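Local coordinates for putative ABC transporter amino acid-binding protein (Sinorhizobium meliloti, PDB 2Q88) that binds the compatible solute ectoine and probably delivers it to an ABC transporter for uptake, at residues A[55-60]-A[71-76]; A[133-138]-A[169-174]; A[41-46]-A[51-56]. All blocks are in the same frame, centred on the assembly; numbering follows the deposited sequence.

Contact 1. Residues A[55-60]-A[71-76]; sequences VASISE and GRHDAI. With CD (cadmium ion), chain E.
A surface cadmium site joins Ser57 to His73 across two ends of a beta-alpha-beta crossover in the first lobe of this type II periplasmic-binding-protein fold. Ser57 lies on strand 53-58, an outer strand of a parallel sheet whose central strand is 14-19, while His73 sits in the loop leading from helix 64-69 into strand 75-76, the outer strand on the other side of 14-19. Helix 64-69 ends in a Schellman motif at Gly71, and the chain then brings the imidazole close to Ser57. The two side chains meet through the metal: Ser57 OG and His73 NE2 are 3.3 Å apart, each bound to the ion and not hydrogen-bonded to the other. Cadmium lies 2.5 Å from Ser57 OG and also 2.5 Å from His73 NE2, with an angle of about 82° between these bonds at the metal. The ion is in the plane of the imidazole, at its NE2 edge, and Arg72 CB covers one ring face about 4.0 Å above it, offset toward the rim. With CG anti to its own carbonyl carbon (chi1 -47°), His73 carries NE2 across to the strand. Next to this site, Asp74 OD1 forms a salt bridge with Lys5 NZ and Asp74 OD2 a hydrogen bond with Arg16 N, tying the residue after the histidine to its neighbours. A water is a third ligand of the site, its oxygen 2.4 Å from the cadmium.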
ATOM      1  N   VAL A  55       9.561  -8.939 -11.759  1.00 25.84           N
ATOM      2  CA  VAL A  55       8.415  -9.457 -12.502  1.00 25.70           C
ATOM      3  C   VAL A  55       7.194  -9.306 -11.592  1.00 25.52           C
ATOM      4  O   VAL A  55       7.121  -9.950 -10.545  1.00 25.77           O
ATOM      5  CB  VAL A  55       8.650 -10.929 -12.944  1.00 25.39           C
ATOM      6  CG1 VAL A  55       7.362 -11.579 -13.451  1.00 26.93           C
ATOM      7  CG2 VAL A  55       9.733 -10.995 -14.036  1.00 25.72           C
ATOM      8  N   ALA A  56       6.266  -8.427 -11.971  1.00 25.40           N
ATOM      9  CA  ALA A  56       5.135  -8.082 -11.101  1.00 24.85           C
ATOM     10  C   ALA A  56       3.851  -8.866 -11.376  1.00 24.99           C
ATOM     11  O   ALA A  56       3.461  -9.073 -12.536  1.00 24.50           O
ATOM     12  CB  ALA A  56       4.862  -6.592 -11.138  1.00 25.08           C
ATOM     13  N   SER A  57       3.217  -9.309 -10.291  1.00 24.43           N
ATOM     14  CA  SER A  57       1.909  -9.966 -10.316  1.00 24.72           C
ATOM     15  C   SER A  57       0.909  -9.043  -9.607  1.00 24.73           C
ATOM     16  O   SER A  57       1.205  -8.558  -8.516  1.00 24.40           O
ATOM     17  CB  SER A  57       1.975 -11.297  -9.552  1.00 25.00           C
ATOM     18  OG  SER A  57       2.693 -12.318 -10.264  1.00 26.95           O
ATOM     19  N   ILE A  58      -0.252  -8.804 -10.224  1.00 24.19           N
ATOM     20  CA  ILE A  58      -1.331  -8.011  -9.604  1.00 24.49           C
ATOM     21  C   ILE A  58      -2.295  -8.912  -8.839  1.00 24.39           C
ATOM     22  O   ILE A  58      -2.700  -9.954  -9.336  1.00 23.87           O
ATOM     23  CB  ILE A  58      -2.120  -7.207 -10.671  1.00 24.72           C
ATOM     24  CG1 ILE A  58      -1.265  -6.071 -11.229  1.00 23.68           C
ATOM     25  CG2 ILE A  58      -3.429  -6.643 -10.091  1.00 24.66           C
ATOM     26  CD1 ILE A  58      -1.912  -5.392 -12.431  1.00 26.62           C
ATOM     27  N   SER A  59      -2.655  -8.487  -7.633  1.00 25.12           N
ATOM     28  CA  SER A  59      -3.687  -9.140  -6.858  1.00 25.85           C
ATOM     29  C   SER A  59      -4.331  -8.100  -5.949  1.00 25.79           C
ATOM     30  O   SER A  59      -3.827  -6.982  -5.817  1.00 26.21           O
ATOM     31  CB  SER A  59      -3.101 -10.294  -6.035  1.00 26.42           C
ATOM     32  OG  SER A  59      -2.523  -9.837  -4.821  1.00 26.71           O
ATOM     33  N   GLU A  60      -5.438  -8.469  -5.322  1.00 25.20           N
ATOM     34  CA  GLU A  60      -6.036  -7.617  -4.296  1.00 24.92           C
ATOM     35  C   GLU A  60      -5.182  -7.790  -3.043  1.00 24.53           C
ATOM     36  O   GLU A  60      -4.392  -8.750  -2.965  1.00 24.15           O
ATOM     37  CB  GLU A  60      -7.514  -7.975  -4.116  1.00 25.27           C
ATOM     38  CG  GLU A  60      -8.293  -7.712  -5.402  1.00 26.68           C
ATOM     39  CD  GLU A  60      -9.726  -8.198  -5.379  1.00 27.29           C
ATOM     40  OE1 GLU A  60     -10.004  -9.293  -5.923  1.00 29.02           O
ATOM     41  OE2 GLU A  60     -10.596  -7.480  -4.839  1.00 29.62           O
ATOM     42  N   GLY A  71       5.065 -19.054  -1.046  1.00 31.25           N
ATOM     43  CA  GLY A  71       6.256 -19.040  -1.885  1.00 31.38           C
ATOM     44  C   GLY A  71       5.994 -18.670  -3.334  1.00 31.47           C
ATOM     45  O   GLY A  71       6.829 -18.926  -4.198  1.00 32.02           O
ATOM     46  N   ARG A  72       4.848 -18.058  -3.610  1.00 31.17           N
ATOM     47  CA  ARG A  72       4.507 -17.700  -4.986  1.00 31.07           C
ATOM     48  C   ARG A  72       5.243 -16.455  -5.464  1.00 30.59           C
ATOM     49  O   ARG A  72       5.585 -16.350  -6.644  1.00 30.45           O
ATOM     50  CB  ARG A  72       2.998 -17.541  -5.172  1.00 31.20           C
ATOM     51  CG  ARG A  72       2.253 -18.868  -5.156  1.00 31.64           C
ATOM     52  CD  ARG A  72       0.794 -18.764  -5.542  1.00 32.80           C
ATOM     53  NE  ARG A  72      -0.041 -18.225  -4.470  1.00 35.57           N
ATOM     54  CZ  ARG A  72      -0.637 -18.965  -3.535  1.00 36.66           C
ATOM     55  NH1 ARG A  72      -0.479 -20.282  -3.524  1.00 37.72           N
ATOM     56  NH2 ARG A  72      -1.393 -18.385  -2.604  1.00 36.06           N
ATOM     57  N   HIS A  73       5.485 -15.520  -4.551  1.00 29.60           N
ATOM     58  CA  HIS A  73       6.272 -14.331  -4.878  1.00 29.15           C
ATOM     59  C   HIS A  73       7.427 -14.161  -3.902  1.00 28.58           C
ATOM     60  O   HIS A  73       7.452 -14.785  -2.828  1.00 28.00           O
ATOM     61  CB  HIS A  73       5.374 -13.100  -4.943  1.00 29.45           C
ATOM     62  CG  HIS A  73       4.125 -13.333  -5.737  1.00 30.51           C
ATOM     63  ND1 HIS A  73       2.886 -13.471  -5.153  1.00 31.41           N
ATOM     64  CD2 HIS A  73       3.939 -13.527  -7.066  1.00 32.02           C
ATOM     65  CE1 HIS A  73       1.982 -13.702  -6.089  1.00 32.18           C
ATOM     66  NE2 HIS A  73       2.595 -13.744  -7.260  1.00 32.52           N
ATOM     67  N   ASP A  74       8.383 -13.326  -4.287  1.00 27.80           N
ATOM     68  CA  ASP A  74       9.619 -13.151  -3.521  1.00 27.69           C
ATOM     69  C   ASP A  74       9.522 -11.992  -2.536  1.00 26.76           C
ATOM     70  O   ASP A  74      10.141 -12.018  -1.477  1.00 26.75           O
ATOM     71  CB  ASP A  74      10.786 -12.954  -4.484  1.00 27.99           C
ATOM     72  CG  ASP A  74      10.943 -14.128  -5.443  1.00 29.90           C
ATOM     73  OD1 ASP A  74      10.939 -15.276  -4.952  1.00 31.60           O
ATOM     74  OD2 ASP A  74      11.048 -14.011  -6.690  1.00 29.21           O
ATOM     75  N   ALA A  75       8.749 -10.975  -2.903  1.00 25.67           N
ATOM     76  CA  ALA A  75       8.542  -9.806  -2.053  1.00 24.71           C
ATOM     77  C   ALA A  75       7.176  -9.212  -2.334  1.00 24.46           C
ATOM     78  O   ALA A  75       6.662  -9.357  -3.434  1.00 24.27           O
ATOM     79  CB  ALA A  75       9.632  -8.763  -2.319  1.00 24.25           C
ATOM     80  N   ILE A  76       6.586  -8.551  -1.341  1.00 23.55           N
ATOM     81  CA  ILE A  76       5.399  -7.719  -1.581  1.00 23.70           C
ATOM     82  C   ILE A  76       5.888  -6.285  -1.644  1.00 24.03           C
ATOM     83  O   ILE A  76       6.455  -5.798  -0.682  1.00 24.68           O
ATOM     84  CB  ILE A  76       4.363  -7.885  -0.431  1.00 23.95           C
ATOM     85  CG1 ILE A  76       3.843  -9.321  -0.368  1.00 22.96           C
ATOM     86  CG2 ILE A  76       3.201  -6.930  -0.617  1.00 22.66           C
ATOM     87  CD1 ILE A  76       3.164  -9.653   0.981  1.00 22.93           C
TER
HETATM   88 CD    CD E 604       2.310 -14.742  -9.563  0.70 27.40          CD
HETATM   89  O   HOH W   1       4.351 -15.104 -10.677  1.00 22.37           O

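Contact 2. Residues A[133-138]-A[169-174]; sequences GTEEKL and VYSLPV. With 4CS ((4S)-2-methyl-1,4,5,6-tetrahydropyrimidine-4-carboxylic acid), chain F.
Glu135 lays its side chain over Ser171 and against CD of Pro173, in the second lobe of the periplasmic-binding-protein fold, where the start of helix 134-141 faces strand 169-173 beside bound ectoine. The segment axes approach to 8.4 Å. Glu135 CG rests 3.3 Å from Ser171 OG, a packing contact, since that hydroxyl bonds instead to Tyr116 OH and Ala102 O. A bend at chi2 (79°) then turns the carboxylate along the strand toward the pocket, so that Glu135 OE2 comes 3.4 Å from Pro173 CD and the two side chains cross at about a right angle. Both carboxylate oxygens border the methylene CAD of ectoine, Glu135 OE1 at 3.4 Å. Glu135 OE2 also lies near Glu101 OE1, and two carboxylates so close in a buried place may raise the pKa of one of them. Pro173 borders the ligand ring with CD 3.4 Å from ectoine NAG, while Glu22, Phe81 and Arg86 grip the ligand by hydrogen bonds of their own. Ser171 O is buried by the contact with no partner in the model. At the helix start, where Gly133 is the N-cap, the dipole would probably favour the ligand carboxylate: Thr134 N donates to ectoine O at 2.7 Å, with an N-H...O angle of 147°.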
ATOM      1  N   GLY A 133      -7.472  -4.766   3.157  1.00 27.03           N
ATOM      2  CA  GLY A 133      -6.728  -3.520   3.299  1.00 26.21           C
ATOM      3  C   GLY A 133      -6.875  -2.858   4.656  1.00 26.37           C
ATOM      4  O   GLY A 133      -7.796  -3.173   5.412  1.00 26.07           O
ATOM      5  N   THR A 134      -5.975  -1.922   4.961  1.00 25.84           N
ATOM      6  CA  THR A 134      -6.046  -1.182   6.226  1.00 25.54           C
ATOM      7  C   THR A 134      -7.348  -0.427   6.402  1.00 25.48           C
ATOM      8  O   THR A 134      -7.850  -0.335   7.521  1.00 24.96           O
ATOM      9  CB  THR A 134      -4.876  -0.186   6.384  1.00 26.19           C
ATOM     10  OG1 THR A 134      -4.700   0.550   5.165  1.00 25.78           O
ATOM     11  CG2 THR A 134      -3.555  -0.922   6.587  1.00 25.35           C
ATOM     12  N   GLU A 135      -7.886   0.145   5.322  1.00 24.08           N
ATOM     13  CA  GLU A 135      -9.133   0.924   5.437  1.00 24.19           C
ATOM     14  C   GLU A 135     -10.292   0.041   5.839  1.00 24.01           C
ATOM     15  O   GLU A 135     -11.096   0.417   6.690  1.00 23.15           O
ATOM     16  CB  GLU A 135      -9.485   1.641   4.132  1.00 23.36           C
ATOM     17  CG  GLU A 135      -8.416   2.608   3.677  1.00 23.58           C
ATOM     18  CD  GLU A 135      -7.267   1.898   2.997  1.00 27.55           C
ATOM     19  OE1 GLU A 135      -7.444   0.724   2.616  1.00 26.56           O
ATOM     20  OE2 GLU A 135      -6.192   2.515   2.852  1.00 30.22           O
ATOM     21  N   GLU A 136     -10.376  -1.134   5.218  1.00 23.91           N
ATOM     22  CA  GLU A 136     -11.415  -2.100   5.556  1.00 24.78           C
ATOM     23  C   GLU A 136     -11.367  -2.466   7.042  1.00 25.13           C
ATOM     24  O   GLU A 136     -12.402  -2.467   7.722  1.00 25.02           O
ATOM     25  CB  GLU A 136     -11.289  -3.349   4.679  1.00 24.82           C
ATOM     26  CG  GLU A 136     -12.328  -4.421   4.959  1.00 26.42           C
ATOM     27  CD  GLU A 136     -12.012  -5.735   4.278  1.00 28.59           C
ATOM     28  OE1 GLU A 136     -12.902  -6.253   3.567  1.00 30.72           O
ATOM     29  OE2 GLU A 136     -10.885  -6.258   4.460  1.00 28.40           O
ATOM     30  N   LYS A 137     -10.169  -2.769   7.545  1.00 25.10           N
ATOM     31  CA  LYS A 137      -9.990  -3.103   8.964  1.00 25.31           C
ATOM     32  C   LYS A 137     -10.354  -1.932   9.887  1.00 24.82           C
ATOM     33  O   LYS A 137     -10.969  -2.134  10.928  1.00 24.26           O
ATOM     34  CB  LYS A 137      -8.561  -3.595   9.239  1.00 26.26           C
ATOM     35  CG  LYS A 137      -8.318  -4.079  10.681  1.00 26.88           C
ATOM     36  CD  LYS A 137      -9.059  -5.375  11.003  1.00 28.69           C
ATOM     37  CE  LYS A 137      -8.860  -5.783  12.468  1.00 29.97           C
ATOM     38  NZ  LYS A 137      -9.488  -7.093  12.769  1.00 32.82           N
ATOM     39  N   LEU A 138      -9.983  -0.713   9.503  1.00 24.37           N
ATOM     40  CA  LEU A 138     -10.341   0.472  10.298  1.00 24.29           C
ATOM     41  C   LEU A 138     -11.846   0.681  10.378  1.00 24.27           C
ATOM     42  O   LEU A 138     -12.361   1.091  11.428  1.00 23.77           O
ATOM     43  CB  LEU A 138      -9.668   1.738   9.754  1.00 24.43           C
ATOM     44  CG  LEU A 138      -8.151   1.840   9.904  1.00 22.92           C
ATOM     45  CD1 LEU A 138      -7.617   3.001   9.083  1.00 21.44           C
ATOM     46  CD2 LEU A 138      -7.730   1.951  11.376  1.00 22.64           C
ATOM     47  N   VAL A 169     -18.970   6.337   0.533  1.00 23.29           N
ATOM     48  CA  VAL A 169     -17.597   6.774   0.725  1.00 22.95           C
ATOM     49  C   VAL A 169     -16.679   5.697   0.165  1.00 22.50           C
ATOM     50  O   VAL A 169     -16.964   4.513   0.297  1.00 22.88           O
ATOM     51  CB  VAL A 169     -17.286   7.056   2.231  1.00 23.80           C
ATOM     52  CG1 VAL A 169     -17.782   5.941   3.130  1.00 24.74           C
ATOM     53  CG2 VAL A 169     -15.801   7.264   2.469  1.00 24.21           C
ATOM     54  N   TYR A 170     -15.588   6.112  -0.457  1.00 21.79           N
ATOM     55  CA  TYR A 170     -14.549   5.173  -0.868  1.00 22.52           C
ATOM     56  C   TYR A 170     -13.249   5.602  -0.199  1.00 22.49           C
ATOM     57  O   TYR A 170     -12.870   6.771  -0.254  1.00 22.89           O
ATOM     58  CB  TYR A 170     -14.424   5.167  -2.386  1.00 22.55           C
ATOM     59  CG  TYR A 170     -13.318   4.290  -2.963  1.00 22.78           C
ATOM     60  CD1 TYR A 170     -13.179   2.961  -2.586  1.00 23.22           C
ATOM     61  CD2 TYR A 170     -12.435   4.796  -3.916  1.00 22.62           C
ATOM     62  CE1 TYR A 170     -12.168   2.153  -3.136  1.00 22.57           C
ATOM     63  CE2 TYR A 170     -11.434   4.018  -4.455  1.00 21.95           C
ATOM     64  CZ  TYR A 170     -11.302   2.702  -4.068  1.00 23.38           C
ATOM     65  OH  TYR A 170     -10.309   1.930  -4.634  1.00 24.02           O
ATOM     66  N   SER A 171     -12.578   4.664   0.447  1.00 22.66           N
ATOM     67  CA  SER A 171     -11.406   4.999   1.238  1.00 23.15           C
ATOM     68  C   SER A 171     -10.141   4.330   0.702  1.00 23.44           C
ATOM     69  O   SER A 171     -10.127   3.123   0.486  1.00 24.02           O
ATOM     70  CB  SER A 171     -11.630   4.616   2.697  1.00 23.28           C
ATOM     71  OG  SER A 171     -10.564   5.080   3.503  1.00 24.35           O
ATOM     72  N   LEU A 172      -9.113   5.156   0.483  1.00 23.04           N
ATOM     73  CA  LEU A 172      -7.751   4.751   0.106  1.00 23.19           C
ATOM     74  C   LEU A 172      -6.800   5.733   0.785  1.00 22.99           C
ATOM     75  O   LEU A 172      -7.262   6.725   1.367  1.00 23.69           O
ATOM     76  CB  LEU A 172      -7.557   4.855  -1.413  1.00 23.30           C
ATOM     77  CG  LEU A 172      -8.177   3.802  -2.337  1.00 23.17           C
ATOM     78  CD1 LEU A 172      -7.759   4.059  -3.756  1.00 24.13           C
ATOM     79  CD2 LEU A 172      -7.796   2.400  -1.917  1.00 23.83           C
ATOM     80  N   PRO A 173      -5.489   5.486   0.733  1.00 23.04           N
ATOM     81  CA  PRO A 173      -4.510   6.490   1.144  1.00 22.38           C
ATOM     82  C   PRO A 173      -4.688   7.826   0.419  1.00 23.15           C
ATOM     83  O   PRO A 173      -5.093   7.858  -0.741  1.00 22.58           O
ATOM     84  CB  PRO A 173      -3.169   5.836   0.774  1.00 22.39           C
ATOM     85  CG  PRO A 173      -3.439   4.386   0.909  1.00 23.13           C
ATOM     86  CD  PRO A 173      -4.825   4.232   0.307  1.00 22.55           C
ATOM     87  N   VAL A 174      -4.431   8.921   1.138  1.00 23.28           N
ATOM     88  CA  VAL A 174      -4.504  10.286   0.605  1.00 23.45           C
ATOM     89  C   VAL A 174      -3.932  10.418  -0.808  1.00 23.30           C
ATOM     90  O   VAL A 174      -4.601  10.920  -1.711  1.00 23.36           O
ATOM     91  CB  VAL A 174      -3.792  11.277   1.560  1.00 23.33           C
ATOM     92  CG1 VAL A 174      -3.689  12.676   0.945  1.00 24.77           C
ATOM     93  CG2 VAL A 174      -4.526  11.321   2.899  1.00 23.81           C
TER
HETATM   94  O   4CS F 501      -3.753  -2.364   3.403  1.00 22.38           O
HETATM   95  C   4CS F 501      -2.909  -1.606   2.924  1.00 21.89           C
HETATM   96  OXT 4CS F 501      -1.709  -1.791   3.156  1.00 22.40           O
HETATM   97  CA  4CS F 501      -3.346  -0.422   2.071  1.00 21.02           C
HETATM   98  CB  4CS F 501      -4.498  -0.748   1.141  1.00 20.98           C
HETATM   99  CAD 4CS F 501      -4.901   0.506   0.360  1.00 20.33           C
HETATM  100  NAG 4CS F 501      -3.715   1.045  -0.356  1.00 20.20           N
HETATM  101  CAI 4CS F 501      -2.414   0.842   0.132  1.00 20.63           C
HETATM  102  CAA 4CS F 501      -1.200   1.395  -0.632  1.00 20.18           C
HETATM  103  N   4CS F 501      -2.201   0.103   1.304  1.00 20.65           N

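Contact 3. Residues A[41-46]-A[51-56]; sequences VAREIF and VADVVA
Apolar packing, a salt bridge and backbone bonding join Phe46 and Arg43 of helix 37-48 to Val51, Asp53 and Val54, in the helix-to-strand half of a beta-alpha-beta crossover of the first lobe; segments 41-46 and 53-56 run at 142° to each other. The apolar part centres on Phe46, whose CD2 meets Val54 CG1 at 3.8 Å with the side chains roughly perpendicular; its CB lies alongside Val51 CB at 4.0 Å. Leu9 of helix 5-12 packs on both Phe46 and Val51, and Ile17 of the central strand on Val54.

Among charged groups, Arg43 NH1 donates to Asp53 OD1 at 2.8 Å, nearly along the acceptor's C-O axis and close to the guanidinium plane, though bent at the hydrogen (N-H...O 131°); the two planar groups are turned well away from coplanarity. The arginine leaves the helix with CG opposite N and bends at chi3 (-56°), which folds the guanidinium over Val54, whose CG2 is 3.5 Å from Arg43 CZ. With an alanine here, Asp53 would probably lose its charge partner and the CG2 methyl of Val54 its cover.

Backbone polar groups are tied as well: Val51 N donates to Phe46 O at 2.8 Å, and a water gives hydrogen bonds to Arg43 O and Val51 O. The mixed chemistry thus implies apolar packing of Phe46, Val51 and Val54, with the charged pair at the more exposed side and the linker held by a direct and a water-mediated bond.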
ATOM      1  N   VAL A  41      11.483   1.754  -6.180  1.00 23.96           N
ATOM      2  CA  VAL A  41      12.459   1.538  -5.116  1.00 23.96           C
ATOM      3  C   VAL A  41      12.972   0.086  -5.135  1.00 24.00           C
ATOM      4  O   VAL A  41      14.182  -0.159  -5.046  1.00 23.18           O
ATOM      5  CB  VAL A  41      11.866   1.904  -3.735  1.00 23.98           C
ATOM      6  CG1 VAL A  41      12.728   1.359  -2.588  1.00 24.95           C
ATOM      7  CG2 VAL A  41      11.730   3.402  -3.606  1.00 25.00           C
ATOM      8  N   ALA A  42      12.037  -0.859  -5.254  1.00 24.12           N
ATOM      9  CA  ALA A  42      12.346  -2.275  -5.220  1.00 24.21           C
ATOM     10  C   ALA A  42      13.197  -2.668  -6.416  1.00 24.46           C
ATOM     11  O   ALA A  42      14.142  -3.443  -6.276  1.00 24.30           O
ATOM     12  CB  ALA A  42      11.063  -3.101  -5.189  1.00 24.97           C
ATOM     13  N   ARG A  43      12.878  -2.117  -7.585  1.00 24.15           N
ATOM     14  CA  ARG A  43      13.645  -2.432  -8.791  1.00 24.67           C
ATOM     15  C   ARG A  43      15.074  -1.945  -8.648  1.00 24.03           C
ATOM     16  O   ARG A  43      16.000  -2.656  -9.011  1.00 22.90           O
ATOM     17  CB  ARG A  43      13.020  -1.823 -10.047  1.00 24.36           C
ATOM     18  CG  ARG A  43      13.810  -2.131 -11.323  1.00 25.13           C
ATOM     19  CD  ARG A  43      13.358  -1.327 -12.529  1.00 26.21           C
ATOM     20  NE  ARG A  43      11.937  -1.551 -12.751  1.00 30.43           N
ATOM     21  CZ  ARG A  43      11.428  -2.589 -13.401  1.00 32.79           C
ATOM     22  NH1 ARG A  43      12.226  -3.526 -13.934  1.00 33.27           N
ATOM     23  NH2 ARG A  43      10.107  -2.688 -13.525  1.00 33.25           N
ATOM     24  N   GLU A  44      15.241  -0.741  -8.103  1.00 24.46           N
ATOM     25  CA  GLU A  44      16.574  -0.160  -7.925  1.00 24.85           C
ATOM     26  C   GLU A  44      17.425  -0.957  -6.933  1.00 24.53           C
ATOM     27  O   GLU A  44      18.600  -1.217  -7.193  1.00 24.41           O
ATOM     28  CB  GLU A  44      16.494   1.329  -7.532  1.00 25.44           C
ATOM     29  CG  GLU A  44      17.838   2.059  -7.522  1.00 27.61           C
ATOM     30  CD  GLU A  44      18.672   1.834  -8.794  1.00 31.73           C
ATOM     31  OE1 GLU A  44      19.890   1.553  -8.664  1.00 33.87           O
ATOM     32  OE2 GLU A  44      18.129   1.934  -9.925  1.00 31.52           O
ATOM     33  N   ILE A  45      16.840  -1.354  -5.804  1.00 23.64           N
ATOM     34  CA  ILE A  45      17.591  -2.163  -4.833  1.00 23.45           C
ATOM     35  C   ILE A  45      17.979  -3.529  -5.423  1.00 23.60           C
ATOM     36  O   ILE A  45      19.142  -3.947  -5.359  1.00 23.13           O
ATOM     37  CB  ILE A  45      16.810  -2.302  -3.515  1.00 23.50           C
ATOM     38  CG1 ILE A  45      16.814  -0.950  -2.778  1.00 22.48           C
ATOM     39  CG2 ILE A  45      17.432  -3.401  -2.630  1.00 23.80           C
ATOM     40  CD1 ILE A  45      15.858  -0.828  -1.614  1.00 22.29           C
ATOM     41  N   PHE A  46      17.005  -4.221  -6.011  1.00 23.99           N
ATOM     42  CA  PHE A  46      17.294  -5.527  -6.599  1.00 24.63           C
ATOM     43  C   PHE A  46      18.398  -5.438  -7.634  1.00 24.93           C
ATOM     44  O   PHE A  46      19.270  -6.304  -7.682  1.00 25.23           O
ATOM     45  CB  PHE A  46      16.033  -6.184  -7.169  1.00 24.47           C
ATOM     46  CG  PHE A  46      15.225  -6.926  -6.139  1.00 25.13           C
ATOM     47  CD1 PHE A  46      15.780  -8.001  -5.440  1.00 26.43           C
ATOM     48  CD2 PHE A  46      13.903  -6.568  -5.881  1.00 26.58           C
ATOM     49  CE1 PHE A  46      15.028  -8.699  -4.469  1.00 25.77           C
ATOM     50  CE2 PHE A  46      13.147  -7.245  -4.922  1.00 26.59           C
ATOM     51  CZ  PHE A  46      13.707  -8.315  -4.214  1.00 26.45           C
ATOM     52  N   VAL A  51      20.222  -8.446  -9.161  1.00 25.65           N
ATOM     53  CA  VAL A  51      19.014  -9.072  -9.716  1.00 26.23           C
ATOM     54  C   VAL A  51      18.474  -8.104 -10.759  1.00 26.84           C
ATOM     55  O   VAL A  51      17.924  -7.064 -10.401  1.00 27.62           O
ATOM     56  CB  VAL A  51      17.946  -9.345  -8.626  1.00 25.74           C
ATOM     57  CG1 VAL A  51      16.676  -9.928  -9.229  1.00 26.14           C
ATOM     58  CG2 VAL A  51      18.494 -10.265  -7.525  1.00 25.13           C
ATOM     59  N   ALA A  52      18.628  -8.466 -12.033  1.00 27.63           N
ATOM     60  CA  ALA A  52      18.475  -7.551 -13.180  1.00 27.82           C
ATOM     61  C   ALA A  52      17.065  -7.000 -13.458  1.00 28.29           C
ATOM     62  O   ALA A  52      16.921  -5.945 -14.089  1.00 27.75           O
ATOM     63  CB  ALA A  52      19.026  -8.214 -14.445  1.00 28.50           C
ATOM     64  N   ASP A  53      16.031  -7.717 -13.019  1.00 28.45           N
ATOM     65  CA  ASP A  53      14.650  -7.308 -13.295  1.00 28.76           C
ATOM     66  C   ASP A  53      13.722  -7.666 -12.147  1.00 28.49           C
ATOM     67  O   ASP A  53      14.080  -8.465 -11.279  1.00 27.82           O
ATOM     68  CB  ASP A  53      14.144  -7.983 -14.576  1.00 29.46           C
ATOM     69  CG  ASP A  53      13.193  -7.094 -15.379  1.00 31.56           C
ATOM     70  OD1 ASP A  53      12.576  -6.163 -14.806  1.00 34.82           O
ATOM     71  OD2 ASP A  53      13.014  -7.244 -16.610  1.00 35.99           O
ATOM     72  N   VAL A  54      12.540  -7.051 -12.149  1.00 27.82           N
ATOM     73  CA  VAL A  54      11.436  -7.468 -11.288  1.00 27.33           C
ATOM     74  C   VAL A  54      10.287  -7.915 -12.191  1.00 26.92           C
ATOM     75  O   VAL A  54      10.107  -7.378 -13.287  1.00 26.23           O
ATOM     76  CB  VAL A  54      10.986  -6.369 -10.268  1.00 27.57           C
ATOM     77  CG1 VAL A  54      12.050  -6.162  -9.187  1.00 27.96           C
ATOM     78  CG2 VAL A  54      10.655  -5.030 -10.958  1.00 28.49           C
ATOM     79  N   VAL A  55       9.561  -8.939 -11.759  1.00 25.84           N
ATOM     80  CA  VAL A  55       8.415  -9.457 -12.502  1.00 25.70           C
ATOM     81  C   VAL A  55       7.194  -9.306 -11.592  1.00 25.52           C
ATOM     82  O   VAL A  55       7.121  -9.950 -10.545  1.00 25.77           O
ATOM     83  CB  VAL A  55       8.650 -10.929 -12.944  1.00 25.39           C
ATOM     84  CG1 VAL A  55       7.362 -11.579 -13.451  1.00 26.93           C
ATOM     85  CG2 VAL A  55       9.733 -10.995 -14.036  1.00 25.72           C
ATOM     86  N   ALA A  56       6.266  -8.427 -11.971  1.00 25.40           N
ATOM     87  CA  ALA A  56       5.135  -8.082 -11.101  1.00 24.85           C
ATOM     88  C   ALA A  56       3.851  -8.866 -11.376  1.00 24.99           C
ATOM     89  O   ALA A  56       3.461  -9.073 -12.536  1.00 24.50           O
ATOM     90  CB  ALA A  56       4.862  -6.592 -11.138  1.00 25.08           C
TER
HETATM   91  O   HOH W   2      15.981  -4.932 -10.761  1.00 27.84           O

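Contacts 1 and 3 share strand 53-58, with Val55 and Ala56 in both, and their centres are 12 Å apart on the same side of the chain's centre. Contact 3 sits nearer that strand's start and is a buried interface of hydrophobic side chains edged by an ion pair; contact 1 is a surface site, with little buried area and a metal as the link. Contact 2 belongs to the other lobe, its centre 21 Å from that of contact 1 and 28 Å from that of contact 3. It too is buried, but built round one glutamate side chain packed on Ser171 and Pro173, and of the three it alone includes ectoine.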